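Long-range contact in enoyl-CoA hydratase (Mycobacterium avium, PDB 3OC7), which probably hydrates the double bond of enoyl-CoA thioesters in fatty acid metabolism: residues V127-F141 and K177-M191. Sequence-based numbering, arbitrary orientation.
Sequences VGACDIAVAGPRSSF and KFDARRAEEIGLITM
Val134 and Met191 form a parallel beta bridge, and Phe141 and Phe178 an antiparallel hydrogen-bonded pair, so the chain on either side of helix 180-186 is paired to a different sheet of the crotonase fold. Strand 191-192 is the last of the larger sheet within the chain, beside strand 132-135. Ala133 O takes two backbone donors, Thr190 N at 2.9 Å and Met191 N at 3.3 Å. The Thr190 hydroxyl extends the pairing. With OG1 beside its own backbone N (chi1 -45°), it accepts a nearly straight bond from Ala133 N, 3.0 Å to OG1, and donates to a water held by Asp131 O. Val134 and Met191 lie side by side on one face of the sheet, Val134 CG2 against Met191 CG, and both also touch helix 196-208. At the end of strand 132-135, Ala135 CB meets Ile189 CD1 and Ala180 CB.

Phe141 reaches from strand 140-142 of the smaller sheet to helix 180-186. Ala183 CB sits over one face of its ring, 4.2 Å from the centroid, and Leu188 CD2 comes obliquely to Phe141 CD2 at 3.5 Å. Phe178 O lies at the ring edge, in plane, and accepts from Phe141 N. The two phenyl planes are turned only 18° from each other, yet the rings are offset so far that they scarcely overlap. Asp179 caps the helix through OD1, which accepts from Arg182 N, and a Schellman motif at Gly187 ends it. Nearby, Arg166 of the second subunit donates to Gly187 O and Leu188 O. Across the phenylalanine pair, Phe141 CB stands over the face of the Phe178 ring, 3.8 Å from its centroid.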
loop_
_atom_site.group_PDB
_atom_site.type_symbol
_atom_site.label_atom_id
_atom_site.label_comp_id
_atom_site.label_asym_id
_atom_site.label_seq_id
_atom_site.Cartn_x
_atom_site.Cartn_y
_atom_site.Cartn_z
ATOM N N VAL A 127 -3.771 10.569 -15.200
ATOM C CA VAL A 127 -3.676 9.104 -15.049
ATOM C C VAL A 127 -4.025 8.687 -13.597
ATOM O O VAL A 127 -4.794 7.728 -13.382
ATOM C CB VAL A 127 -2.253 8.567 -15.491
ATOM C CG1 VAL A 127 -2.116 7.059 -15.231
ATOM C CG2 VAL A 127 -1.948 8.906 -16.988
ATOM N N GLY A 128 -3.433 9.371 -12.612
ATOM C CA GLY A 128 -3.735 9.098 -11.191
ATOM C C GLY A 128 -5.192 9.283 -10.769
ATOM O O GLY A 128 -5.725 8.471 -9.981
ATOM N N ALA A 129 -5.870 10.293 -11.337
ATOM C CA ALA A 129 -7.281 10.601 -10.979
ATOM C C ALA A 129 -8.292 9.564 -11.494
ATOM O O ALA A 129 -9.343 9.359 -10.865
ATOM C CB ALA A 129 -7.677 12.025 -11.459
ATOM N N CYS A 130 -8.004 8.939 -12.645
ATOM C CA CYS A 130 -8.919 7.910 -13.211
ATOM C C CYS A 130 -9.080 6.695 -12.252
ATOM O O CYS A 130 -8.136 6.311 -11.547
ATOM C CB CYS A 130 -8.465 7.491 -14.621
ATOM S SG CYS A 130 -8.639 8.801 -15.907
ATOM N N ASP A 131 -10.268 6.072 -12.252
ATOM C CA ASP A 131 -10.506 4.883 -11.409
ATOM C C ASP A 131 -9.742 3.625 -11.895
ATOM O O ASP A 131 -9.236 2.831 -11.071
ATOM C CB ASP A 131 -12.020 4.614 -11.315
ATOM C CG ASP A 131 -12.777 5.825 -10.841
ATOM O OD1 ASP A 131 -12.701 6.121 -9.630
ATOM O OD2 ASP A 131 -13.419 6.497 -11.684
ATOM N N ILE A 132 -9.663 3.466 -13.219
ATOM C CA ILE A 132 -8.976 2.344 -13.911
ATOM C C ILE A 132 -8.112 2.956 -15.029
ATOM O O ILE A 132 -8.516 3.968 -15.619
ATOM C CB ILE A 132 -10.011 1.319 -14.501
ATOM C CG1 ILE A 132 -10.909 0.741 -13.385
ATOM C CG2 ILE A 132 -9.302 0.192 -15.290
ATOM C CD1 ILE A 132 -12.137 -0.100 -13.873
ATOM N N ALA A 133 -6.910 2.400 -15.274
ATOM C CA ALA A 133 -6.033 2.878 -16.367
ATOM C C ALA A 133 -5.340 1.698 -17.082
ATOM O O ALA A 133 -4.778 0.796 -16.423
ATOM C CB ALA A 133 -4.993 3.879 -15.848
ATOM N N VAL A 134 -5.391 1.714 -18.418
ATOM C CA VAL A 134 -4.758 0.686 -19.285
ATOM C C VAL A 134 -3.745 1.342 -20.242
ATOM O O VAL A 134 -4.055 2.382 -20.835
ATOM C CB VAL A 134 -5.843 -0.121 -20.108
ATOM C CG1 VAL A 134 -5.252 -1.351 -20.843
ATOM C CG2 VAL A 134 -7.011 -0.532 -19.202
ATOM N N ALA A 135 -2.549 0.751 -20.374
ATOM C CA ALA A 135 -1.533 1.289 -21.307
ATOM C C ALA A 135 -0.945 0.256 -22.280
ATOM O O ALA A 135 -0.626 -0.887 -21.887
ATOM C CB ALA A 135 -0.394 1.972 -20.545
ATOM N N GLY A 136 -0.792 0.681 -23.538
ATOM C CA GLY A 136 -0.280 -0.175 -24.626
ATOM C C GLY A 136 1.222 -0.037 -24.891
ATOM O O GLY A 136 1.921 0.705 -24.164
ATOM N N PRO A 137 1.738 -0.736 -25.944
ATOM C CA PRO A 137 3.194 -0.913 -26.160
ATOM C C PRO A 137 4.012 0.321 -26.601
ATOM O O PRO A 137 5.245 0.259 -26.562
ATOM C CB PRO A 137 3.271 -2.046 -27.212
ATOM C CG PRO A 137 1.980 -1.923 -27.976
ATOM C CD PRO A 137 0.940 -1.443 -26.965
ATOM N N ARG A 138 3.359 1.411 -27.005
ATOM C CA ARG A 138 4.064 2.667 -27.309
ATOM C C ARG A 138 4.288 3.566 -26.090
ATOM O O ARG A 138 4.943 4.610 -26.207
ATOM C CB ARG A 138 3.304 3.478 -28.367
ATOM C CG ARG A 138 3.015 2.743 -29.671
ATOM C CD ARG A 138 2.573 3.703 -30.755
ATOM N NE ARG A 138 1.521 4.614 -30.312
ATOM C CZ ARG A 138 0.964 5.557 -31.069
ATOM N NH1 ARG A 138 1.344 5.714 -32.342
ATOM N NH2 ARG A 138 0.027 6.351 -30.553
ATOM N N SER A 139 3.765 3.173 -24.933
ATOM C CA SER A 139 3.730 4.060 -23.756
ATOM C C SER A 139 5.104 4.251 -23.086
ATOM O O SER A 139 5.924 3.320 -23.047
ATOM C CB SER A 139 2.709 3.535 -22.726
ATOM O OG SER A 139 1.410 3.369 -23.298
ATOM N N SER A 140 5.356 5.455 -22.562
ATOM C CA SER A 140 6.528 5.709 -21.682
ATOM C C SER A 140 6.171 6.711 -20.569
ATOM O O SER A 140 5.256 7.540 -20.759
ATOM C CB SER A 140 7.771 6.200 -22.466
ATOM O OG SER A 140 7.764 7.610 -22.655
ATOM N N PHE A 141 6.907 6.652 -19.437
ATOM C CA PHE A 141 6.659 7.467 -18.236
ATOM C C PHE A 141 8.006 7.963 -17.632
ATOM O O PHE A 141 8.955 7.164 -17.506
ATOM C CB PHE A 141 5.921 6.613 -17.170
ATOM C CG PHE A 141 4.667 5.892 -17.681
ATOM C CD1 PHE A 141 4.754 4.647 -18.330
ATOM C CD2 PHE A 141 3.398 6.460 -17.509
ATOM C CE1 PHE A 141 3.600 3.996 -18.807
ATOM C CE2 PHE A 141 2.239 5.807 -17.967
ATOM C CZ PHE A 141 2.333 4.596 -18.621
ATOM N N LYS A 177 13.296 6.846 -16.809
ATOM C CA LYS A 177 12.207 6.490 -17.719
ATOM C C LYS A 177 11.822 5.010 -17.563
ATOM O O LYS A 177 12.703 4.145 -17.429
ATOM C CB LYS A 177 12.627 6.760 -19.172
ATOM C CG LYS A 177 11.480 6.686 -20.189
ATOM C CD LYS A 177 11.975 6.806 -21.640
ATOM C CE LYS A 177 12.520 8.175 -21.952
ATOM N NZ LYS A 177 13.120 8.182 -23.319
ATOM N N PHE A 178 10.522 4.712 -17.621
ATOM C CA PHE A 178 10.015 3.326 -17.516
ATOM C C PHE A 178 8.807 3.014 -18.430
ATOM O O PHE A 178 8.203 3.943 -18.987
ATOM C CB PHE A 178 9.760 2.930 -16.037
ATOM C CG PHE A 178 8.768 3.826 -15.287
ATOM C CD1 PHE A 178 9.191 5.023 -14.682
ATOM C CD2 PHE A 178 7.419 3.457 -15.165
ATOM C CE1 PHE A 178 8.305 5.827 -13.978
ATOM C CE2 PHE A 178 6.516 4.272 -14.461
ATOM C CZ PHE A 178 6.962 5.449 -13.869
ATOM N N ASP A 179 8.479 1.720 -18.579
ATOM C CA ASP A 179 7.434 1.246 -19.526
ATOM C C ASP A 179 6.092 0.839 -18.859
ATOM O O ASP A 179 5.942 0.961 -17.630
ATOM C CB ASP A 179 7.976 0.125 -20.446
ATOM C CG ASP A 179 8.392 -1.154 -19.670
ATOM O OD1 ASP A 179 7.964 -1.349 -18.511
ATOM O OD2 ASP A 179 9.152 -1.992 -20.228
ATOM N N ALA A 180 5.144 0.347 -19.670
ATOM C CA ALA A 180 3.812 -0.076 -19.176
ATOM C C ALA A 180 3.834 -1.213 -18.140
ATOM O O ALA A 180 3.081 -1.171 -17.156
ATOM C CB ALA A 180 2.881 -0.434 -20.352
ATOM N N ARG A 181 4.669 -2.232 -18.374
ATOM C CA ARG A 181 4.833 -3.347 -17.437
ATOM C C ARG A 181 5.283 -2.865 -16.037
ATOM O O ARG A 181 4.721 -3.283 -14.994
ATOM C CB ARG A 181 5.794 -4.391 -18.031
ATOM N N ARG A 182 6.284 -1.983 -15.999
ATOM C CA ARG A 182 6.741 -1.387 -14.725
ATOM C C ARG A 182 5.642 -0.511 -14.083
ATOM O O ARG A 182 5.406 -0.608 -12.854
ATOM C CB ARG A 182 8.063 -0.613 -14.904
ATOM C CG ARG A 182 8.710 -0.005 -13.619
ATOM C CD ARG A 182 9.011 -0.994 -12.469
ATOM N NE ARG A 182 9.801 -2.153 -12.879
ATOM C CZ ARG A 182 11.131 -2.186 -12.975
ATOM N NH1 ARG A 182 11.873 -1.114 -12.712
ATOM N NH2 ARG A 182 11.726 -3.309 -13.359
ATOM N N ALA A 183 4.915 0.260 -14.900
ATOM C CA ALA A 183 3.800 1.072 -14.398
ATOM C C ALA A 183 2.687 0.218 -13.701
ATOM O O ALA A 183 2.130 0.626 -12.659
ATOM C CB ALA A 183 3.231 1.980 -15.518
ATOM N N GLU A 184 2.398 -0.978 -14.239
ATOM C CA GLU A 184 1.460 -1.904 -13.603
ATOM C C GLU A 184 2.000 -2.421 -12.259
ATOM O O GLU A 184 1.287 -2.415 -11.252
ATOM C CB GLU A 184 1.107 -3.078 -14.543
ATOM C CG GLU A 184 0.098 -4.106 -13.954
ATOM C CD GLU A 184 -0.071 -5.379 -14.786
ATOM O OE1 GLU A 184 -0.138 -5.328 -16.032
ATOM O OE2 GLU A 184 -0.133 -6.471 -14.171
ATOM N N GLU A 185 3.263 -2.859 -12.251
ATOM C CA GLU A 185 3.922 -3.362 -11.026
ATOM C C GLU A 185 3.848 -2.394 -9.827
ATOM O O GLU A 185 3.616 -2.848 -8.679
ATOM C CB GLU A 185 5.400 -3.743 -11.298
ATOM C CG GLU A 185 5.621 -5.011 -12.156
ATOM C CD GLU A 185 7.047 -5.166 -12.701
ATOM O OE1 GLU A 185 7.973 -4.457 -12.243
ATOM O OE2 GLU A 185 7.246 -6.016 -13.607
ATOM N N ILE A 186 4.019 -1.088 -10.086
ATOM C CA ILE A 186 4.115 -0.065 -9.023
ATOM C C ILE A 186 2.785 0.628 -8.629
ATOM O O ILE A 186 2.750 1.396 -7.642
ATOM C CB ILE A 186 5.203 1.018 -9.351
ATOM C CG1 ILE A 186 4.787 1.917 -10.527
ATOM C CG2 ILE A 186 6.563 0.342 -9.617
ATOM C CD1 ILE A 186 5.724 3.134 -10.774
ATOM N N GLY A 187 1.715 0.396 -9.400
ATOM C CA GLY A 187 0.402 0.986 -9.076
ATOM C C GLY A 187 0.055 2.241 -9.874
ATOM O O GLY A 187 -1.028 2.832 -9.661
ATOM N N LEU A 188 0.922 2.665 -10.806
ATOM C CA LEU A 188 0.614 3.862 -11.634
ATOM C C LEU A 188 -0.553 3.601 -12.613
ATOM O O LEU A 188 -1.379 4.504 -12.861
ATOM C CB LEU A 188 1.857 4.376 -12.378
ATOM C CG LEU A 188 1.653 5.590 -13.308
ATOM C CD1 LEU A 188 1.111 6.823 -12.556
ATOM C CD2 LEU A 188 2.929 5.955 -14.042
ATOM N N ILE A 189 -0.611 2.382 -13.167
ATOM C CA ILE A 189 -1.763 1.924 -13.994
ATOM C C ILE A 189 -2.328 0.618 -13.448
ATOM O O ILE A 189 -1.686 -0.039 -12.604
ATOM C CB ILE A 189 -1.398 1.783 -15.533
ATOM C CG1 ILE A 189 -0.387 0.640 -15.748
ATOM C CG2 ILE A 189 -0.890 3.127 -16.106
ATOM C CD1 ILE A 189 -0.002 0.367 -17.212
ATOM N N THR A 190 -3.520 0.247 -13.922
ATOM C CA THR A 190 -4.174 -1.031 -13.559
ATOM C C THR A 190 -3.591 -2.238 -14.313
ATOM O O THR A 190 -3.377 -3.318 -13.714
ATOM C CB THR A 190 -5.718 -0.963 -13.801
ATOM O OG1 THR A 190 -6.243 0.284 -13.298
ATOM C CG2 THR A 190 -6.450 -2.146 -13.148
ATOM N N MET A 191 -3.376 -2.073 -15.621
ATOM C CA MET A 191 -2.855 -3.163 -16.460
ATOM C C MET A 191 -2.153 -2.697 -17.729
ATOM O O MET A 191 -2.575 -1.727 -18.376
ATOM C CB MET A 191 -3.957 -4.159 -16.818
ATOM C CG MET A 191 -5.256 -3.564 -17.288
ATOM S SD MET A 191 -6.546 -4.789 -17.681
ATOM C CE MET A 191 -5.913 -5.395 -19.214
HETATM O O HOH W 1 -7.959 0.297 -11.125
HETATM O O HOH W 2 5.373 0.528 -22.623
#